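Local coordinates for ABC transporter substrate binding protein (Ribose) (Agrobacterium vitis S4, PDB 4WT7) that holds the sugar alcohol D-allitol in its binding pocket and probably serves as the solute-binding component of an ABC transporter for carbohydrate-like compounds, at residues A[168-173]-A[223-228]; A[254-259]-A[268-273]. All blocks are in the same frame, centred on the assembly; numbering follows the deposited sequence.

Contact 1: residues A[168-173]-A[223-228]; sequences AIRYDQ and WSAWDI. With X9X (D-allitol), chain C.
Arg-170 of helix 165-178 and Trp-226, just after strand 221-224, line the D-allitol pocket, and Ala-225 O holds the arginine. Arg-170 NH1 serves protein and ligand at once. Its bond to Ala-225 O, 2.9 Å long, is bent (144°) and leaves the guanidinium plane, whereas the one to D-allitol OAD, at 3.0 Å, lies in that plane and is straighter (161°). NH2 reaches OAB of the ligand at 3.1 Å, and NE is taken by Asn-134, so all three nitrogens are engaged and the group cannot easily rotate. In a periplasmic binding protein such a turn, at the C-terminal end of a parallel strand, faces the ligand cleft. Trp-226 has its CG between the backbone N and the carbonyl carbon (chi1 57°), which swings the indole away from helix 165-178 and lays one face against the ligand, with CAI 3.7 Å above the ring plane of Trp-226 and offset toward the rim. Deeper in the lobe, Trp-223 brings the benzo-ring atoms CZ2 and CH2 against the helix, CH2 lying 3.9 Å from Tyr-171 CB, and a water accepts from Trp-223 NE1 while donating to Arg-170 O.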
loop_
_atom_site.group_PDB
_atom_site.type_symbol
_atom_site.label_atom_id
_atom_site.label_comp_id
_atom_site.label_asym_id
_atom_site.label_seq_id
_atom_site.Cartn_x
_atom_site.Cartn_y
_atom_site.Cartn_z
ATOM N N ALA A 168 4.799 2.198 -6.970
ATOM C CA ALA A 168 5.359 2.719 -8.209
ATOM C C ALA A 168 4.355 3.672 -8.830
ATOM O O ALA A 168 4.689 4.757 -9.290
ATOM C CB ALA A 168 5.652 1.585 -9.185
ATOM N N ILE A 169 3.100 3.257 -8.863
ATOM C CA ILE A 169 2.093 4.108 -9.510
ATOM C C ILE A 169 1.943 5.417 -8.737
ATOM O O ILE A 169 1.818 6.501 -9.334
ATOM C CB ILE A 169 0.735 3.365 -9.652
ATOM C CG1 ILE A 169 0.908 2.095 -10.513
ATOM C CG2 ILE A 169 -0.373 4.281 -10.221
ATOM C CD1 ILE A 169 -0.396 1.183 -10.467
ATOM N N ARG A 170 1.928 5.332 -7.409
ATOM C CA ARG A 170 1.746 6.533 -6.610
ATOM C C ARG A 170 2.911 7.487 -6.852
ATOM O O ARG A 170 2.707 8.686 -7.014
ATOM C CB ARG A 170 1.627 6.194 -5.114
ATOM C CG ARG A 170 0.296 5.524 -4.726
ATOM C CD ARG A 170 0.391 4.717 -3.451
ATOM N NE ARG A 170 -0.656 3.704 -3.379
ATOM C CZ ARG A 170 -0.721 2.733 -2.467
ATOM N NH1 ARG A 170 0.189 2.622 -1.503
ATOM N NH2 ARG A 170 -1.675 1.854 -2.541
ATOM N N TYR A 171 4.132 6.950 -6.920
ATOM C CA TYR A 171 5.290 7.794 -7.147
ATOM C C TYR A 171 5.223 8.419 -8.537
ATOM O O TYR A 171 5.388 9.646 -8.684
ATOM C CB TYR A 171 6.588 7.014 -6.954
ATOM C CG TYR A 171 7.788 7.839 -7.310
ATOM C CD1 TYR A 171 8.245 8.849 -6.463
ATOM C CD2 TYR A 171 8.438 7.653 -8.510
ATOM C CE1 TYR A 171 9.348 9.608 -6.804
ATOM C CE2 TYR A 171 9.554 8.415 -8.852
ATOM C CZ TYR A 171 10.009 9.385 -7.984
ATOM O OH TYR A 171 11.106 10.150 -8.351
ATOM N N ASP A 172 4.950 7.601 -9.549
ATOM C CA ASP A 172 4.819 8.105 -10.913
ATOM C C ASP A 172 3.826 9.261 -11.014
ATOM O O ASP A 172 4.024 10.244 -11.739
ATOM C CB ASP A 172 4.395 6.970 -11.865
ATOM C CG ASP A 172 5.521 6.024 -12.164
ATOM O OD1 ASP A 172 6.678 6.319 -11.782
ATOM O OD2 ASP A 172 5.284 4.970 -12.770
ATOM N N GLN A 173 2.742 9.164 -10.257
ATOM C CA GLN A 173 1.738 10.208 -10.313
ATOM C C GLN A 173 2.214 11.492 -9.645
ATOM O O GLN A 173 1.878 12.583 -10.099
ATOM C CB GLN A 173 0.442 9.714 -9.714
ATOM C CG GLN A 173 -0.192 8.620 -10.552
ATOM C CD GLN A 173 -0.546 9.117 -11.962
ATOM O OE1 GLN A 173 0.245 9.017 -12.914
ATOM N NE2 GLN A 173 -1.730 9.689 -12.076
ATOM N N TRP A 223 6.649 13.427 1.385
ATOM C CA TRP A 223 5.747 12.513 0.705
ATOM C C TRP A 223 6.224 11.087 0.888
ATOM O O TRP A 223 7.428 10.817 0.867
ATOM C CB TRP A 223 5.742 12.842 -0.785
ATOM C CG TRP A 223 4.853 11.952 -1.665
ATOM C CD1 TRP A 223 3.597 12.249 -2.107
ATOM C CD2 TRP A 223 5.166 10.652 -2.202
ATOM N NE1 TRP A 223 3.108 11.227 -2.886
ATOM C CE2 TRP A 223 4.043 10.229 -2.954
ATOM C CE3 TRP A 223 6.274 9.802 -2.120
ATOM C CZ2 TRP A 223 4.003 8.996 -3.626
ATOM C CZ3 TRP A 223 6.237 8.587 -2.762
ATOM C CH2 TRP A 223 5.109 8.191 -3.517
ATOM N N SER A 224 5.267 10.178 1.028
ATOM C CA SER A 224 5.535 8.756 1.111
ATOM C C SER A 224 4.408 8.037 0.399
ATOM O O SER A 224 3.300 8.560 0.313
ATOM C CB SER A 224 5.550 8.343 2.577
ATOM O OG SER A 224 6.471 9.159 3.276
ATOM N N ALA A 225 4.665 6.812 -0.040
ATOM C CA ALA A 225 3.699 6.076 -0.859
ATOM C C ALA A 225 2.687 5.323 0.008
ATOM O O ALA A 225 1.645 4.857 -0.483
ATOM C CB ALA A 225 4.439 5.111 -1.802
ATOM N N TRP A 226 3.013 5.206 1.298
ATOM C CA TRP A 226 2.155 4.602 2.294
ATOM C C TRP A 226 2.446 5.324 3.608
ATOM O O TRP A 226 3.415 6.051 3.698
ATOM C CB TRP A 226 2.380 3.094 2.404
ATOM C CG TRP A 226 3.782 2.715 2.726
ATOM C CD1 TRP A 226 4.907 3.012 1.997
ATOM C CD2 TRP A 226 4.216 1.943 3.832
ATOM N NE1 TRP A 226 6.026 2.494 2.608
ATOM C CE2 TRP A 226 5.631 1.821 3.732
ATOM C CE3 TRP A 226 3.571 1.330 4.890
ATOM C CZ2 TRP A 226 6.390 1.129 4.686
ATOM C CZ3 TRP A 226 4.317 0.640 5.821
ATOM C CH2 TRP A 226 5.707 0.549 5.719
ATOM N N ASP A 227 1.655 5.089 4.639
ATOM C CA ASP A 227 1.576 6.075 5.718
ATOM C C ASP A 227 2.376 5.787 7.002
ATOM O O ASP A 227 2.449 6.635 7.874
ATOM C CB ASP A 227 0.116 6.466 5.979
ATOM C CG ASP A 227 -0.704 5.381 6.688
ATOM O OD1 ASP A 227 -0.175 4.274 6.947
ATOM O OD2 ASP A 227 -1.895 5.681 6.976
ATOM N N ILE A 228 3.019 4.622 7.090
ATOM C CA ILE A 228 3.848 4.330 8.244
ATOM C C ILE A 228 5.151 5.142 8.254
ATOM O O ILE A 228 5.537 5.660 9.321
ATOM C CB ILE A 228 4.062 2.802 8.385
ATOM C CG1 ILE A 228 2.688 2.106 8.469
ATOM C CG2 ILE A 228 4.874 2.467 9.603
ATOM C CD1 ILE A 228 1.705 2.737 9.499
HETATM O OAA X9X C . 4.669 -2.158 -0.020
HETATM C CAG X9X C . 4.497 -1.303 1.052
HETATM C CAI X9X C . 3.138 -0.734 1.298
HETATM O OAC X9X C . 2.787 0.229 0.333
HETATM C CAK X9X C . 2.118 -1.819 1.483
HETATM O OAE X9X C . 2.628 -2.641 2.461
HETATM C CAL X9X C . 0.799 -1.271 2.030
HETATM O OAF X9X C . 0.992 -0.573 3.211
HETATM C CAJ X9X C . -0.073 -0.491 1.067
HETATM O OAD X9X C . 0.298 0.836 0.919
HETATM C CAH X9X C . -0.286 -1.126 -0.291
HETATM O OAB X9X C . -1.513 -0.820 -0.917
HETATM O O HOH W 1 1.328 10.802 -5.223
#

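Contact 2: residues A[254-259]-A[268-273]; sequences PEVLQL and AADVAQ. With X9X (D-allitol), chain C.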
loop_
_atom_site.group_PDB
_atom_site.type_symbol
_atom_site.label_atom_id
_atom_site.label_comp_id
_atom_site.label_asym_id
_atom_site.label_seq_id
_atom_site.Cartn_x
_atom_site.Cartn_y
_atom_site.Cartn_z
ATOM N N PRO A 254 -5.178 3.773 11.255
ATOM C CA PRO A 254 -5.865 4.582 12.278
ATOM C C PRO A 254 -4.933 5.536 13.004
ATOM O O PRO A 254 -5.288 6.690 13.249
ATOM C CB PRO A 254 -6.391 3.544 13.270
ATOM C CG PRO A 254 -6.501 2.281 12.488
ATOM C CD PRO A 254 -5.440 2.330 11.412
ATOM N N GLU A 255 -3.764 5.049 13.376
ATOM C CA GLU A 255 -2.815 5.871 14.110
ATOM C C GLU A 255 -2.406 7.131 13.323
ATOM O O GLU A 255 -2.095 8.151 13.919
ATOM C CB GLU A 255 -1.610 5.032 14.536
ATOM C CG GLU A 255 -0.842 4.358 13.360
ATOM C CD GLU A 255 -1.314 2.906 12.984
ATOM O OE1 GLU A 255 -2.548 2.587 12.965
ATOM O OE2 GLU A 255 -0.399 2.087 12.687
ATOM N N VAL A 256 -2.445 7.087 11.989
ATOM C CA VAL A 256 -2.057 8.257 11.182
ATOM C C VAL A 256 -3.225 9.180 10.871
ATOM O O VAL A 256 -3.075 10.401 10.895
ATOM C CB VAL A 256 -1.386 7.843 9.838
ATOM C CG1 VAL A 256 -1.026 9.061 9.008
ATOM C CG2 VAL A 256 -0.157 7.031 10.130
ATOM N N LEU A 257 -4.388 8.594 10.601
ATOM C CA LEU A 257 -5.627 9.361 10.448
ATOM C C LEU A 257 -5.876 10.269 11.642
ATOM O O LEU A 257 -6.296 11.412 11.478
ATOM C CB LEU A 257 -6.813 8.424 10.289
ATOM C CG LEU A 257 -6.906 7.751 8.923
ATOM C CD1 LEU A 257 -8.222 7.075 8.730
ATOM C CD2 LEU A 257 -6.651 8.756 7.804
ATOM N N GLN A 258 -5.608 9.753 12.833
ATOM C CA GLN A 258 -5.809 10.540 14.042
ATOM C C GLN A 258 -4.774 11.653 14.168
ATOM O O GLN A 258 -5.039 12.655 14.795
ATOM C CB GLN A 258 -5.886 9.654 15.284
ATOM C CG GLN A 258 -4.591 8.987 15.712
ATOM C CD GLN A 258 -4.854 7.846 16.719
ATOM O OE1 GLN A 258 -5.834 7.113 16.570
ATOM N NE2 GLN A 258 -3.999 7.718 17.758
ATOM N N LEU A 259 -3.628 11.515 13.504
ATOM C CA LEU A 259 -2.704 12.641 13.376
ATOM C C LEU A 259 -3.253 13.710 12.416
ATOM O O LEU A 259 -3.219 14.918 12.706
ATOM C CB LEU A 259 -1.302 12.185 12.925
ATOM C CG LEU A 259 -0.444 11.342 13.875
ATOM C CD1 LEU A 259 0.925 11.149 13.285
ATOM C CD2 LEU A 259 -0.295 11.961 15.261
ATOM N N ALA A 268 -0.853 16.143 6.963
ATOM C CA ALA A 268 -1.770 16.986 6.198
ATOM C C ALA A 268 -2.832 16.213 5.405
ATOM O O ALA A 268 -3.953 16.665 5.247
ATOM C CB ALA A 268 -0.964 17.897 5.258
ATOM N N ALA A 269 -2.458 15.052 4.895
ATOM C CA ALA A 269 -3.339 14.242 4.060
ATOM C C ALA A 269 -2.877 12.779 4.034
ATOM O O ALA A 269 -1.678 12.484 4.061
ATOM C CB ALA A 269 -3.410 14.784 2.670
ATOM N N ASP A 270 -3.855 11.865 4.008
ATOM C CA ASP A 270 -3.574 10.420 3.981
ATOM C C ASP A 270 -4.717 9.845 3.198
ATOM O O ASP A 270 -5.879 10.013 3.589
ATOM C CB ASP A 270 -3.586 9.859 5.397
ATOM C CG ASP A 270 -3.212 8.397 5.477
ATOM O OD1 ASP A 270 -3.030 7.728 4.412
ATOM O OD2 ASP A 270 -3.077 7.910 6.635
ATOM N N VAL A 271 -4.433 9.243 2.060
ATOM C CA VAL A 271 -5.514 8.608 1.292
ATOM C C VAL A 271 -5.841 7.235 1.892
ATOM O O VAL A 271 -5.042 6.286 1.842
ATOM C CB VAL A 271 -5.169 8.474 -0.213
ATOM C CG1 VAL A 271 -6.360 7.879 -0.952
ATOM C CG2 VAL A 271 -4.783 9.855 -0.821
ATOM N N ALA A 272 -7.029 7.125 2.457
ATOM C CA ALA A 272 -7.413 5.886 3.099
ATOM C C ALA A 272 -7.745 4.846 2.042
ATOM O O ALA A 272 -8.466 5.127 1.055
ATOM C CB ALA A 272 -8.572 6.093 4.014
ATOM N N GLN A 273 -7.206 3.665 2.273
ATOM C CA GLN A 273 -7.586 2.469 1.541
ATOM C C GLN A 273 -8.491 1.595 2.370
ATOM O O GLN A 273 -8.757 1.888 3.551
ATOM C CB GLN A 273 -6.336 1.677 1.205
ATOM C CG GLN A 273 -5.436 2.389 0.251
ATOM C CD GLN A 273 -4.457 1.431 -0.450
ATOM O OE1 GLN A 273 -4.793 0.830 -1.463
ATOM N NE2 GLN A 273 -3.272 1.270 0.117
HETATM O OAA X9X C . 4.669 -2.158 -0.020
HETATM C CAG X9X C . 4.497 -1.303 1.052
HETATM C CAI X9X C . 3.138 -0.734 1.298
HETATM O OAC X9X C . 2.787 0.229 0.333
HETATM C CAK X9X C . 2.118 -1.819 1.483
HETATM O OAE X9X C . 2.628 -2.641 2.461
HETATM C CAL X9X C . 0.799 -1.271 2.030
HETATM O OAF X9X C . 0.992 -0.573 3.211
HETATM C CAJ X9X C . -0.073 -0.491 1.067
HETATM O OAD X9X C . 0.298 0.836 0.919
HETATM C CAH X9X C . -0.286 -1.126 -0.291
HETATM O OAB X9X C . -1.513 -0.820 -0.917
#
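Val-256 rests its CG1 methyl on the carboxylate of Asp-270, 3.3 Å from OD2, the two side chains crossing at about a right angle. Leu-257, one residue further along helix 254-260, comes to the same oxygen from its own position: its CD2 methyl is 3.9 Å from Asp-270 OD2 and 4.1 Å from Asp-270 CB, again crosswise. Asp-270 is thus an acid whose carboxylate is partly wrapped in hydrocarbon. With its CG anti to the backbone N (chi1 -176°), the carboxylate reaches out from strand 267-272 to the helix, and the two branched residues close over it. OD1 accepts a bond from Gly-252 N, in the loop that leads into helix 254-260; OD2 instead lies close to the carboxylate of Asp-227. Both acids are buried, which would be expected to raise the pKa of at least one of them.

Neither side chain of the helix packs on the strand alone. Val-256 also meets helix 227-240, and Leu-257 meets helix 311-318. On the other face of the strand Val-271 turns away and packs on helix 134-148. Just past the strand, Gln-273 extends into the pocket, where NE2 donates to D-allitol OAB at 2.9 Å in a nearly straight bond (170°). Ser-132 holds OE1 of the same amide, and Asp-251 takes NE2 as a second acceptor, so the orientation of the amide is set from both ends. Helix 254-260 lies against strand 267-272 after leaving strand 246-249, its parallel neighbour, the arrangement typical of a beta-alpha-beta unit, here with a ligand-binding residue just beyond its last strand.

In the fold
Both contacts are buried and reach the same mixed sheet, yet their chemistry differs. Contact 1 lies nearer the centre of the chain and is largely polar at the cleft, turning to aromatic packing deeper in; contact 2, farther out, joins its segments by aliphatic packing on an acid and touches the ligand just past the strand end. They touch at several points, two of them notable. In the pocket, Arg-170 NH2 lies 3.2 Å from Gln-273 NE2, a packing contact between two groups that donate to the same ligand oxygen. Behind it, Asp-227 OD2 and Asp-270 OD2 approach to 2.5 Å, a separation consistent with a proton held by one of these acids.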